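Biogenic amine-binding protein (Rhodnius prolixus, PDB 4GE1) binds biogenic amines in the pocket of a lipocalin barrel, probably sequestering agents such as serotonin and norepinephrine at the feeding site of this blood-sucking insect. Local coordinates at residues Val8-Phe14 against Ser111-Tyr117; Lys57-Ser61 against Leu184-Gln190; His28-Asp33 against Asp132-Tyr136. All coordinates share one frame; numbering follows the deposited sequence.

In the fold
The three contacts lie around one curled antiparallel sheet, the lipocalin barrel whose interior holds tryptamine. Their segments come along the chain in the order 8-14, 28-33, 57-61, 111-117, 132-136, 184-190, so each contact interleaves with the other two. Contact 1 lays the N-terminal loop over strand 102-115, contact 3 pairs strands 23-31 and 130-140, and contact 2 packs helix 181-189 against the outside of strand 55-64. Contacts 1 and 3, with centres about 18 Å apart, touch where V8 CG1 meets Y136 OH; contact 2 is centred about 23 Å from either. Contacts 2 and 3 lie on opposite sides of the chain's centre. All three contribute residues to the tryptamine pocket: Y112, F60, and Y133 with L135.

Contact 1. Residues Val8-Phe14 against Ser111-Tyr117; sequences VDTVKDF and SYIDTDY
The F14 and Y112 rings lie with their planes only 19° apart but are slid well past one another, their centroids 5.8 Å apart, so they barely overlap, and their nearest atoms are F14 CZ and Y112 CD1. The T115 methyl serves two rings: CG2 touches the edge of F14 at CE1 (4.1 Å), near that ring's plane, and sits over the centre of one face of Y117. A chi1 of -160°, with CG anti to the backbone N, directs the F14 ring toward Y112 and T115, while the Y117 hydroxyl comes obliquely past F14 and bonds to the backbone N of N15. An ST turn shapes the chain here: T115 OG1 accepts from Y117 N at 3.0 Å, and also bonds to Y120 O.

Further back along the loop, V11 N donates to Y112 O at 2.8 Å, almost in line with the carbonyl. Beside this bond the V11 CG2 methyl lies 3.4 Å from D114 CA. I113 and D114 both face V122, a classic beta bulge, so V11 packs on a residue of the bulge itself. S111 CB takes two methyls at tight distances, V8 CG2 at 3.4 Å and T10 CG2 at 3.5 Å; V8 CG2 also touches I113 CG1.

Residues 8-14 thus run as an irregular strap across the end of strand 102-115 and lead into helix 16-19. F19 of that helix meets Y112 edge-to-face and also packs on F14. Y112 itself belongs to the tryptamine pocket and bonds through its hydroxyl to Q139, another pocket residue. Backbone bonds tie V11 and Y112 to G87 and F14 to N85, while strand 120-127 flanks residues 111-115 through H124 and V122.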
loop_
_atom_site.group_PDB
_atom_site.type_symbol
_atom_site.label_atom_id
_atom_site.label_comp_id
_atom_site.label_asym_id
_atom_site.label_seq_id
_atom_site.Cartn_x
_atom_site.Cartn_y
_atom_site.Cartn_z
ATOM N N VAL A 8 -9.835 -12.428 -1.602
ATOM C CA VAL A 8 -9.749 -12.521 -0.150
ATOM C C VAL A 8 -10.893 -11.751 0.498
ATOM O O VAL A 8 -11.347 -10.733 -0.034
ATOM C CB VAL A 8 -8.389 -11.995 0.394
ATOM C CG1 VAL A 8 -7.228 -12.531 -0.434
ATOM C CG2 VAL A 8 -8.364 -10.485 0.413
ATOM N N ASP A 9 -11.365 -12.250 1.638
ATOM C CA ASP A 9 -12.394 -11.562 2.409
ATOM C C ASP A 9 -11.817 -10.265 2.965
ATOM O O ASP A 9 -10.638 -10.212 3.312
ATOM C CB ASP A 9 -12.904 -12.441 3.550
ATOM C CG ASP A 9 -13.493 -13.755 3.059
ATOM O OD1 ASP A 9 -13.761 -13.877 1.843
ATOM O OD2 ASP A 9 -13.693 -14.663 3.893
ATOM N N THR A 10 -12.660 -9.237 3.052
ATOM C CA THR A 10 -12.229 -7.878 3.375
ATOM C C THR A 10 -13.055 -7.279 4.512
ATOM O O THR A 10 -14.080 -7.836 4.901
ATOM C CB THR A 10 -12.395 -6.953 2.160
ATOM O OG1 THR A 10 -13.758 -7.004 1.719
ATOM C CG2 THR A 10 -11.502 -7.395 1.023
ATOM N N VAL A 11 -12.608 -6.130 5.018
ATOM C CA VAL A 11 -13.262 -5.452 6.134
ATOM C C VAL A 11 -14.674 -5.013 5.775
ATOM O O VAL A 11 -14.891 -4.390 4.737
ATOM C CB VAL A 11 -12.486 -4.183 6.561
ATOM C CG1 VAL A 11 -13.033 -3.647 7.868
ATOM C CG2 VAL A 11 -11.005 -4.467 6.681
ATOM N N LYS A 12 -15.629 -5.335 6.641
ATOM C CA LYS A 12 -17.006 -4.890 6.459
ATOM C C LYS A 12 -17.184 -3.488 7.024
ATOM O O LYS A 12 -16.538 -3.120 8.003
ATOM C CB LYS A 12 -17.978 -5.845 7.149
ATOM C CG LYS A 12 -18.922 -6.559 6.200
ATOM C CD LYS A 12 -20.205 -6.975 6.904
ATOM C CE LYS A 12 -19.931 -7.898 8.083
ATOM N NZ LYS A 12 -21.196 -8.375 8.713
ATOM N N ASP A 13 -18.065 -2.709 6.406
ATOM C CA ASP A 13 -18.318 -1.339 6.850
ATOM C C ASP A 13 -17.023 -0.518 6.896
ATOM O O ASP A 13 -16.596 -0.053 7.954
ATOM C CB ASP A 13 -19.021 -1.338 8.209
ATOM C CG ASP A 13 -20.209 -2.291 8.251
ATOM O OD1 ASP A 13 -21.320 -1.889 7.835
ATOM O OD2 ASP A 13 -20.026 -3.443 8.698
ATOM N N PHE A 14 -16.411 -0.350 5.730
ATOM C CA PHE A 14 -15.153 0.378 5.596
ATOM C C PHE A 14 -15.392 1.881 5.721
ATOM O O PHE A 14 -16.125 2.471 4.922
ATOM C CB PHE A 14 -14.528 0.049 4.238
ATOM C CG PHE A 14 -13.051 0.337 4.144
ATOM C CD1 PHE A 14 -12.151 -0.262 5.012
ATOM C CD2 PHE A 14 -12.562 1.173 3.158
ATOM C CE1 PHE A 14 -10.785 -0.014 4.911
ATOM C CE2 PHE A 14 -11.193 1.425 3.047
ATOM C CZ PHE A 14 -10.306 0.830 3.926
ATOM N N SER A 111 -7.504 -5.213 -1.543
ATOM C CA SER A 111 -8.416 -5.828 -0.580
ATOM C C SER A 111 -7.903 -5.684 0.841
ATOM O O SER A 111 -6.931 -6.336 1.222
ATOM C CB SER A 111 -8.610 -7.321 -0.892
ATOM O OG SER A 111 -8.751 -7.543 -2.282
ATOM N N TYR A 112 -8.551 -4.835 1.627
ATOM C CA TYR A 112 -8.185 -4.703 3.031
ATOM C C TYR A 112 -8.786 -5.823 3.874
ATOM O O TYR A 112 -10.004 -5.932 4.041
ATOM C CB TYR A 112 -8.490 -3.301 3.585
ATOM C CG TYR A 112 -7.386 -2.325 3.245
ATOM C CD1 TYR A 112 -7.478 -1.505 2.131
ATOM C CD2 TYR A 112 -6.222 -2.270 4.005
ATOM C CE1 TYR A 112 -6.456 -0.625 1.798
ATOM C CE2 TYR A 112 -5.188 -1.394 3.679
ATOM C CZ TYR A 112 -5.314 -0.572 2.575
ATOM O OH TYR A 112 -4.298 0.292 2.230
ATOM N N ILE A 113 -7.892 -6.666 4.375
ATOM C CA ILE A 113 -8.234 -7.803 5.205
ATOM C C ILE A 113 -8.694 -7.361 6.592
ATOM O O ILE A 113 -9.625 -7.945 7.161
ATOM C CB ILE A 113 -7.017 -8.732 5.325
ATOM C CG1 ILE A 113 -6.667 -9.306 3.953
ATOM C CG2 ILE A 113 -7.272 -9.832 6.335
ATOM C CD1 ILE A 113 -5.359 -10.064 3.922
ATOM N N ASP A 114 -8.044 -6.323 7.120
ATOM C CA ASP A 114 -8.363 -5.784 8.442
ATOM C C ASP A 114 -7.672 -4.436 8.688
ATOM O O ASP A 114 -6.652 -4.125 8.064
ATOM C CB ASP A 114 -7.962 -6.779 9.534
ATOM C CG ASP A 114 -8.505 -6.401 10.904
ATOM O OD1 ASP A 114 -9.568 -5.746 10.971
ATOM O OD2 ASP A 114 -7.873 -6.768 11.917
ATOM N N THR A 115 -8.231 -3.645 9.601
ATOM C CA THR A 115 -7.626 -2.378 10.011
ATOM C C THR A 115 -8.363 -1.788 11.207
ATOM O O THR A 115 -9.570 -1.978 11.357
ATOM C CB THR A 115 -7.651 -1.337 8.883
ATOM O OG1 THR A 115 -6.971 -0.150 9.312
ATOM C CG2 THR A 115 -9.090 -0.987 8.516
ATOM N N ASP A 116 -7.636 -1.075 12.061
ATOM C CA ASP A 116 -8.267 -0.354 13.158
ATOM C C ASP A 116 -8.195 1.143 12.881
ATOM O O ASP A 116 -8.496 1.966 13.749
ATOM C CB ASP A 116 -7.613 -0.702 14.498
ATOM C CG ASP A 116 -6.204 -0.154 14.622
ATOM O OD1 ASP A 116 -5.646 0.318 13.605
ATOM O OD2 ASP A 116 -5.649 -0.206 15.742
ATOM N N TYR A 117 -7.784 1.481 11.661
ATOM C CA TYR A 117 -7.778 2.864 11.174
ATOM C C TYR A 117 -6.645 3.742 11.728
ATOM O O TYR A 117 -5.990 4.468 10.970
ATOM C CB TYR A 117 -9.148 3.525 11.398
ATOM C CG TYR A 117 -10.275 2.801 10.692
ATOM C CD1 TYR A 117 -10.580 3.078 9.365
ATOM C CD2 TYR A 117 -11.024 1.824 11.348
ATOM C CE1 TYR A 117 -11.602 2.412 8.711
ATOM C CE2 TYR A 117 -12.047 1.146 10.699
ATOM C CZ TYR A 117 -12.330 1.446 9.381
ATOM O OH TYR A 117 -13.339 0.785 8.724
#

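Contact 2. Residues Lys57-Ser61 against Leu184-Gln190; sequences KEVFS and LQKLLKQ. With TSS (2-(1H-indol-3-yl)ethanamine), chain E.
L184 begins the packing of helix 181-189, a further helix near the C-terminus, on the outer side of strand 55-64 of the lipocalin barrel. The short segments run close to antiparallel, at 151°, with their axes 8.3 Å apart. The CD2 methyl of L184 does most of the touching at this residue: it presses on the strand backbone at V59 O (3.2 Å), slides past V59 CG1 and reaches S61 CB at 3.7 Å. The S61 hydroxyl takes part elsewhere, bonding to the backbone N of D180.

One turn later L187 meets V59 crosswise, its CB 4.0 Å from V59 CG1. L188 completes the apolar set by bringing CD1 to V59 CG2, so the two methyls of this one valine are divided between different helix residues: CG1 between L184 and L187, CG2 with L188. The carbonyls of L187 and L188, in the last turn, receive the amine of K57. With CG anti to the backbone N (chi1 -177°) and the chain extended beyond it, K57 carries its amine along to the helix end. There NZ donates to L188 O at 3.1 Å from well above the carbonyl plane, and weakly to L187 O. Its strongest partner is E196, in a salt bridge. A positive amine at the carbonyl end of a helix would be expected to be favoured by the helix dipole as well. Q190 leaves the helical path, and its NE2 bonds to D99 O.

K57, V59 and S61 face the helix, whereas E58 and F60 of the same strand point to the barrel interior. There the amine N1 of tryptamine sits centrally over one face of the F60 ring, 3.2 Å from F60 CD2.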
loop_
_atom_site.group_PDB
_atom_site.type_symbol
_atom_site.label_atom_id
_atom_site.label_comp_id
_atom_site.label_asym_id
_atom_site.label_seq_id
_atom_site.Cartn_x
_atom_site.Cartn_y
_atom_site.Cartn_z
ATOM N N LYS A 57 -6.568 9.517 -3.616
ATOM C CA LYS A 57 -5.253 9.650 -4.221
ATOM C C LYS A 57 -4.233 9.134 -3.236
ATOM O O LYS A 57 -4.287 9.488 -2.066
ATOM C CB LYS A 57 -4.978 11.121 -4.548
ATOM C CG LYS A 57 -3.650 11.374 -5.246
ATOM C CD LYS A 57 -3.661 12.760 -5.880
ATOM C CE LYS A 57 -2.397 13.047 -6.662
ATOM N NZ LYS A 57 -2.477 14.410 -7.276
ATOM N N GLU A 58 -3.319 8.277 -3.694
ATOM C CA GLU A 58 -2.355 7.664 -2.785
ATOM C C GLU A 58 -0.956 7.701 -3.384
ATOM O O GLU A 58 -0.722 7.145 -4.455
ATOM C CB GLU A 58 -2.752 6.221 -2.464
ATOM C CG GLU A 58 -4.240 6.022 -2.195
ATOM C CD GLU A 58 -4.575 4.592 -1.791
ATOM O OE1 GLU A 58 -4.197 4.183 -0.672
ATOM O OE2 GLU A 58 -5.215 3.882 -2.598
ATOM N N VAL A 59 -0.039 8.373 -2.694
ATOM C CA VAL A 59 1.299 8.583 -3.226
ATOM C C VAL A 59 2.331 7.804 -2.431
ATOM O O VAL A 59 2.415 7.952 -1.209
ATOM C CB VAL A 59 1.676 10.072 -3.234
ATOM C CG1 VAL A 59 3.117 10.245 -3.682
ATOM C CG2 VAL A 59 0.738 10.853 -4.149
ATOM N N PHE A 60 3.104 6.973 -3.131
ATOM C CA PHE A 60 4.068 6.081 -2.483
ATOM C C PHE A 60 5.517 6.519 -2.707
ATOM O O PHE A 60 5.908 6.864 -3.820
ATOM C CB PHE A 60 3.905 4.643 -2.995
ATOM C CG PHE A 60 2.543 4.032 -2.719
ATOM C CD1 PHE A 60 1.467 4.301 -3.546
ATOM C CD2 PHE A 60 2.359 3.156 -1.658
ATOM C CE1 PHE A 60 0.222 3.731 -3.306
ATOM C CE2 PHE A 60 1.109 2.580 -1.408
ATOM C CZ PHE A 60 0.047 2.869 -2.229
ATOM N N SER A 61 6.297 6.511 -1.631
ATOM C CA SER A 61 7.744 6.639 -1.716
ATOM C C SER A 61 8.381 5.284 -1.371
ATOM O O SER A 61 8.255 4.798 -0.248
ATOM C CB SER A 61 8.233 7.730 -0.750
ATOM O OG SER A 61 9.622 7.632 -0.500
ATOM N N LEU A 184 6.389 13.263 -1.530
ATOM C CA LEU A 184 5.068 12.754 -1.204
ATOM C C LEU A 184 4.063 13.909 -1.184
ATOM O O LEU A 184 3.025 13.855 -1.847
ATOM C CB LEU A 184 5.077 12.036 0.155
ATOM C CG LEU A 184 5.716 10.643 0.272
ATOM C CD1 LEU A 184 5.582 10.145 1.703
ATOM C CD2 LEU A 184 5.063 9.651 -0.684
ATOM N N GLN A 185 4.382 14.949 -0.417
ATOM C CA GLN A 185 3.501 16.114 -0.284
ATOM C C GLN A 185 3.305 16.811 -1.639
ATOM O O GLN A 185 2.189 17.130 -2.032
ATOM C CB GLN A 185 4.064 17.082 0.771
ATOM C CG GLN A 185 3.423 18.468 0.788
ATOM C CD GLN A 185 2.018 18.480 1.382
ATOM O OE1 GLN A 185 1.610 17.547 2.079
ATOM N NE2 GLN A 185 1.273 19.547 1.107
ATOM N N LYS A 186 4.399 17.014 -2.365
ATOM C CA LYS A 186 4.340 17.662 -3.665
ATOM C C LYS A 186 3.477 16.908 -4.690
ATOM O O LYS A 186 2.641 17.507 -5.370
ATOM C CB LYS A 186 5.758 17.847 -4.203
ATOM C CG LYS A 186 5.863 18.718 -5.433
ATOM C CD LYS A 186 7.311 18.793 -5.894
ATOM C CE LYS A 186 7.809 17.418 -6.324
ATOM N NZ LYS A 186 7.100 16.933 -7.534
ATOM N N LEU A 187 3.681 15.599 -4.816
ATOM C CA LEU A 187 2.924 14.841 -5.809
ATOM C C LEU A 187 1.445 14.749 -5.430
ATOM O O LEU A 187 0.565 14.749 -6.295
ATOM C CB LEU A 187 3.538 13.450 -6.038
ATOM C CG LEU A 187 4.862 13.440 -6.814
ATOM C CD1 LEU A 187 5.391 12.036 -6.994
ATOM C CD2 LEU A 187 4.690 14.113 -8.165
ATOM N N LEU A 188 1.171 14.698 -4.133
ATOM C CA LEU A 188 -0.203 14.629 -3.667
ATOM C C LEU A 188 -0.995 15.860 -4.111
ATOM O O LEU A 188 -2.179 15.760 -4.449
ATOM C CB LEU A 188 -0.248 14.493 -2.146
ATOM C CG LEU A 188 -1.630 14.213 -1.550
ATOM C CD1 LEU A 188 -1.935 12.723 -1.586
ATOM C CD2 LEU A 188 -1.707 14.738 -0.125
ATOM N N LYS A 189 -0.340 17.015 -4.116
ATOM C CA LYS A 189 -1.017 18.257 -4.479
ATOM C C LYS A 189 -0.970 18.532 -5.990
ATOM O O LYS A 189 -1.813 19.247 -6.527
ATOM C CB LYS A 189 -0.456 19.436 -3.677
ATOM C CG LYS A 189 -1.252 20.722 -3.837
ATOM C CD LYS A 189 -1.196 21.583 -2.584
ATOM C CE LYS A 189 0.232 21.979 -2.235
ATOM N NZ LYS A 189 0.279 22.890 -1.056
ATOM N N GLN A 190 0.007 17.936 -6.667
ATOM C CA GLN A 190 0.181 18.083 -8.112
ATOM C C GLN A 190 -1.020 17.591 -8.920
ATOM O O GLN A 190 -1.651 16.592 -8.566
ATOM C CB GLN A 190 1.426 17.312 -8.549
ATOM C CG GLN A 190 1.830 17.521 -9.996
ATOM C CD GLN A 190 3.323 17.349 -10.187
ATOM O OE1 GLN A 190 4.118 17.887 -9.413
ATOM N NE2 GLN A 190 3.713 16.586 -11.205
HETATM N N1 TSS E . 2.338 1.092 -4.127
HETATM C CA TSS E . 1.977 -0.137 -4.792
HETATM C CB TSS E . 1.659 -1.313 -3.923
HETATM C CG TSS E . 0.923 -1.058 -2.646
HETATM C CD1 TSS E . 1.435 -1.170 -1.361
HETATM N NE1 TSS E . 0.465 -0.876 -0.470
HETATM C CE2 TSS E . -0.694 -0.554 -1.146
HETATM C CD2 TSS E . -0.441 -0.663 -2.490
HETATM C CZ2 TSS E . -1.981 -0.162 -0.686
HETATM C CH2 TSS E . -2.997 0.100 -1.601
HETATM C CZ3 TSS E . -2.739 -0.013 -2.969
HETATM C CE3 TSS E . -1.470 -0.391 -3.421
#

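Contact 3. Residues His28-Asp33 against Asp132-Tyr136; sequences HYKLGD and DYYLY
Strand 28-31 and strand 134-136 run antiparallel, their short axes 4.8 Å apart at closest and 158° between directions. K30 and Y136 form a hydrogen-bonded pair, with K30 N to Y136 O and Y136 N to K30 O both at 2.9 Å. L31 and L135 follow as the non-hydrogen-bonded pair, and G32 N to Y134 O (2.8 Å) continues the pattern just as the first strand ends. G32 takes a positive phi there, and the chain turns off towards D33; on the partner side it rounds a corner at D132 and Y133.

K30 and Y136 share one face of the sheet, L31 and L135 the other. On the latter, L135 CD1 lies 3.8 Å from Y29 CD1, crossing that ring obliquely, while L31 CD1 touches Y133 CD1. L135 and Y133 belong to the tryptamine pocket. Y29 swings its far end away and bonds through its hydroxyl to D40 O and N42 N.

The Y134 ring folds back over the turn. Its CG lies between the backbone N and the carbonyl carbon (chi1 68°), which lays one ring face against G32, whose CA forms a CH-pi contact 3.9 Å from the centroid. D33 comes to the ring's edge, and Y134 OH donates to D33 OD1 at 2.6 Å, meeting it from 53° above the carboxylate plane. From K30, on the same segment as D33, the extended chain brings NZ to the same hydroxyl in a weak bond of 3.2 Å.

The bond to D33 is thus the main tie on the outer end of the Y134 ring, and K30 adds only a weak one. This placement between a weakly bonded amine and a carboxylate would probably polarise the hydroxyl.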
loop_
_atom_site.group_PDB
_atom_site.type_symbol
_atom_site.label_atom_id
_atom_site.label_comp_id
_atom_site.label_asym_id
_atom_site.label_seq_id
_atom_site.Cartn_x
_atom_site.Cartn_y
_atom_site.Cartn_z
ATOM N N HIS A 28 5.937 -4.905 7.047
ATOM C CA HIS A 28 6.186 -6.308 6.721
ATOM C C HIS A 28 5.443 -6.633 5.442
ATOM O O HIS A 28 4.374 -6.072 5.182
ATOM C CB HIS A 28 5.641 -7.229 7.813
ATOM C CG HIS A 28 6.211 -6.977 9.175
ATOM N ND1 HIS A 28 5.893 -5.865 9.920
ATOM C CD2 HIS A 28 7.063 -7.708 9.930
ATOM C CE1 HIS A 28 6.531 -5.915 11.076
ATOM N NE2 HIS A 28 7.249 -7.022 11.106
ATOM N N TYR A 29 5.980 -7.556 4.652
ATOM C CA TYR A 29 5.293 -7.937 3.426
ATOM C C TYR A 29 5.865 -9.140 2.695
ATOM O O TYR A 29 7.067 -9.411 2.742
ATOM C CB TYR A 29 5.217 -6.747 2.467
ATOM C CG TYR A 29 6.543 -6.266 1.930
ATOM C CD1 TYR A 29 7.114 -6.840 0.802
ATOM C CD2 TYR A 29 7.209 -5.200 2.530
ATOM C CE1 TYR A 29 8.321 -6.369 0.291
ATOM C CE2 TYR A 29 8.407 -4.722 2.026
ATOM C CZ TYR A 29 8.964 -5.305 0.911
ATOM O OH TYR A 29 10.170 -4.816 0.431
ATOM N N LYS A 30 4.977 -9.853 2.016
ATOM C CA LYS A 30 5.370 -10.908 1.100
ATOM C C LYS A 30 5.014 -10.476 -0.308
ATOM O O LYS A 30 3.854 -10.184 -0.608
ATOM C CB LYS A 30 4.655 -12.216 1.419
ATOM C CG LYS A 30 4.881 -13.296 0.352
ATOM C CD LYS A 30 4.248 -14.611 0.751
ATOM C CE LYS A 30 4.502 -15.694 -0.291
ATOM N NZ LYS A 30 3.560 -16.826 -0.108
ATOM N N LEU A 31 6.028 -10.416 -1.158
ATOM C CA LEU A 31 5.852 -10.103 -2.563
ATOM C C LEU A 31 6.073 -11.360 -3.413
ATOM O O LEU A 31 7.191 -11.860 -3.499
ATOM C CB LEU A 31 6.862 -9.044 -2.966
ATOM C CG LEU A 31 6.941 -8.750 -4.455
ATOM C CD1 LEU A 31 5.617 -8.183 -4.934
ATOM C CD2 LEU A 31 8.083 -7.780 -4.724
ATOM N N GLY A 32 5.018 -11.866 -4.041
ATOM C CA GLY A 32 5.130 -13.041 -4.908
ATOM C C GLY A 32 5.456 -14.372 -4.238
ATOM O O GLY A 32 5.453 -14.481 -3.014
ATOM N N ASP A 33 5.733 -15.396 -5.049
ATOM C CA ASP A 33 6.056 -16.729 -4.536
ATOM C C ASP A 33 7.557 -16.987 -4.316
ATOM O O ASP A 33 7.929 -17.757 -3.429
ATOM C CB ASP A 33 5.486 -17.819 -5.456
ATOM C CG ASP A 33 3.976 -17.921 -5.377
ATOM O OD1 ASP A 33 3.439 -17.913 -4.251
ATOM O OD2 ASP A 33 3.329 -18.013 -6.442
ATOM N N ASP A 132 1.333 -12.921 -10.947
ATOM C CA ASP A 132 2.554 -13.382 -10.303
ATOM C C ASP A 132 3.099 -12.316 -9.366
ATOM O O ASP A 132 3.778 -12.630 -8.387
ATOM C CB ASP A 132 3.607 -13.784 -11.343
ATOM C CG ASP A 132 3.353 -15.166 -11.927
ATOM O OD1 ASP A 132 2.410 -15.841 -11.459
ATOM O OD2 ASP A 132 4.102 -15.584 -12.842
ATOM N N TYR A 133 2.807 -11.054 -9.679
ATOM C CA TYR A 133 3.046 -9.958 -8.749
ATOM C C TYR A 133 1.844 -9.812 -7.832
ATOM O O TYR A 133 0.847 -9.172 -8.189
ATOM C CB TYR A 133 3.281 -8.633 -9.483
ATOM C CG TYR A 133 2.999 -7.400 -8.627
ATOM C CD1 TYR A 133 3.954 -6.908 -7.744
ATOM C CD2 TYR A 133 1.779 -6.730 -8.705
ATOM C CE1 TYR A 133 3.704 -5.790 -6.965
ATOM C CE2 TYR A 133 1.522 -5.618 -7.924
ATOM C CZ TYR A 133 2.490 -5.152 -7.057
ATOM O OH TYR A 133 2.251 -4.037 -6.280
ATOM N N TYR A 134 1.920 -10.427 -6.662
ATOM C CA TYR A 134 0.923 -10.161 -5.645
ATOM C C TYR A 134 1.625 -9.733 -4.379
ATOM O O TYR A 134 2.768 -10.129 -4.115
ATOM C CB TYR A 134 0.017 -11.369 -5.391
ATOM C CG TYR A 134 0.702 -12.549 -4.735
ATOM C CD1 TYR A 134 1.134 -13.629 -5.493
ATOM C CD2 TYR A 134 0.904 -12.591 -3.359
ATOM C CE1 TYR A 134 1.759 -14.716 -4.904
ATOM C CE2 TYR A 134 1.531 -13.686 -2.758
ATOM C CZ TYR A 134 1.952 -14.740 -3.538
ATOM O OH TYR A 134 2.564 -15.835 -2.956
ATOM N N LEU A 135 0.934 -8.922 -3.594
ATOM C CA LEU A 135 1.514 -8.397 -2.381
ATOM C C LEU A 135 0.583 -8.600 -1.201
ATOM O O LEU A 135 -0.606 -8.261 -1.261
ATOM C CB LEU A 135 1.810 -6.907 -2.558
ATOM C CG LEU A 135 2.413 -6.174 -1.363
ATOM C CD1 LEU A 135 3.875 -6.529 -1.237
ATOM C CD2 LEU A 135 2.243 -4.667 -1.534
ATOM N N TYR A 136 1.127 -9.175 -0.136
ATOM C CA TYR A 136 0.484 -9.143 1.170
ATOM C C TYR A 136 1.297 -8.215 2.068
ATOM O O TYR A 136 2.498 -8.422 2.259
ATOM C CB TYR A 136 0.435 -10.540 1.787
ATOM C CG TYR A 136 -0.597 -11.460 1.183
ATOM C CD1 TYR A 136 -1.924 -11.406 1.587
ATOM C CD2 TYR A 136 -0.240 -12.397 0.220
ATOM C CE1 TYR A 136 -2.869 -12.253 1.046
ATOM C CE2 TYR A 136 -1.176 -13.252 -0.326
ATOM C CZ TYR A 136 -2.488 -13.177 0.092
ATOM O OH TYR A 136 -3.420 -14.022 -0.453
#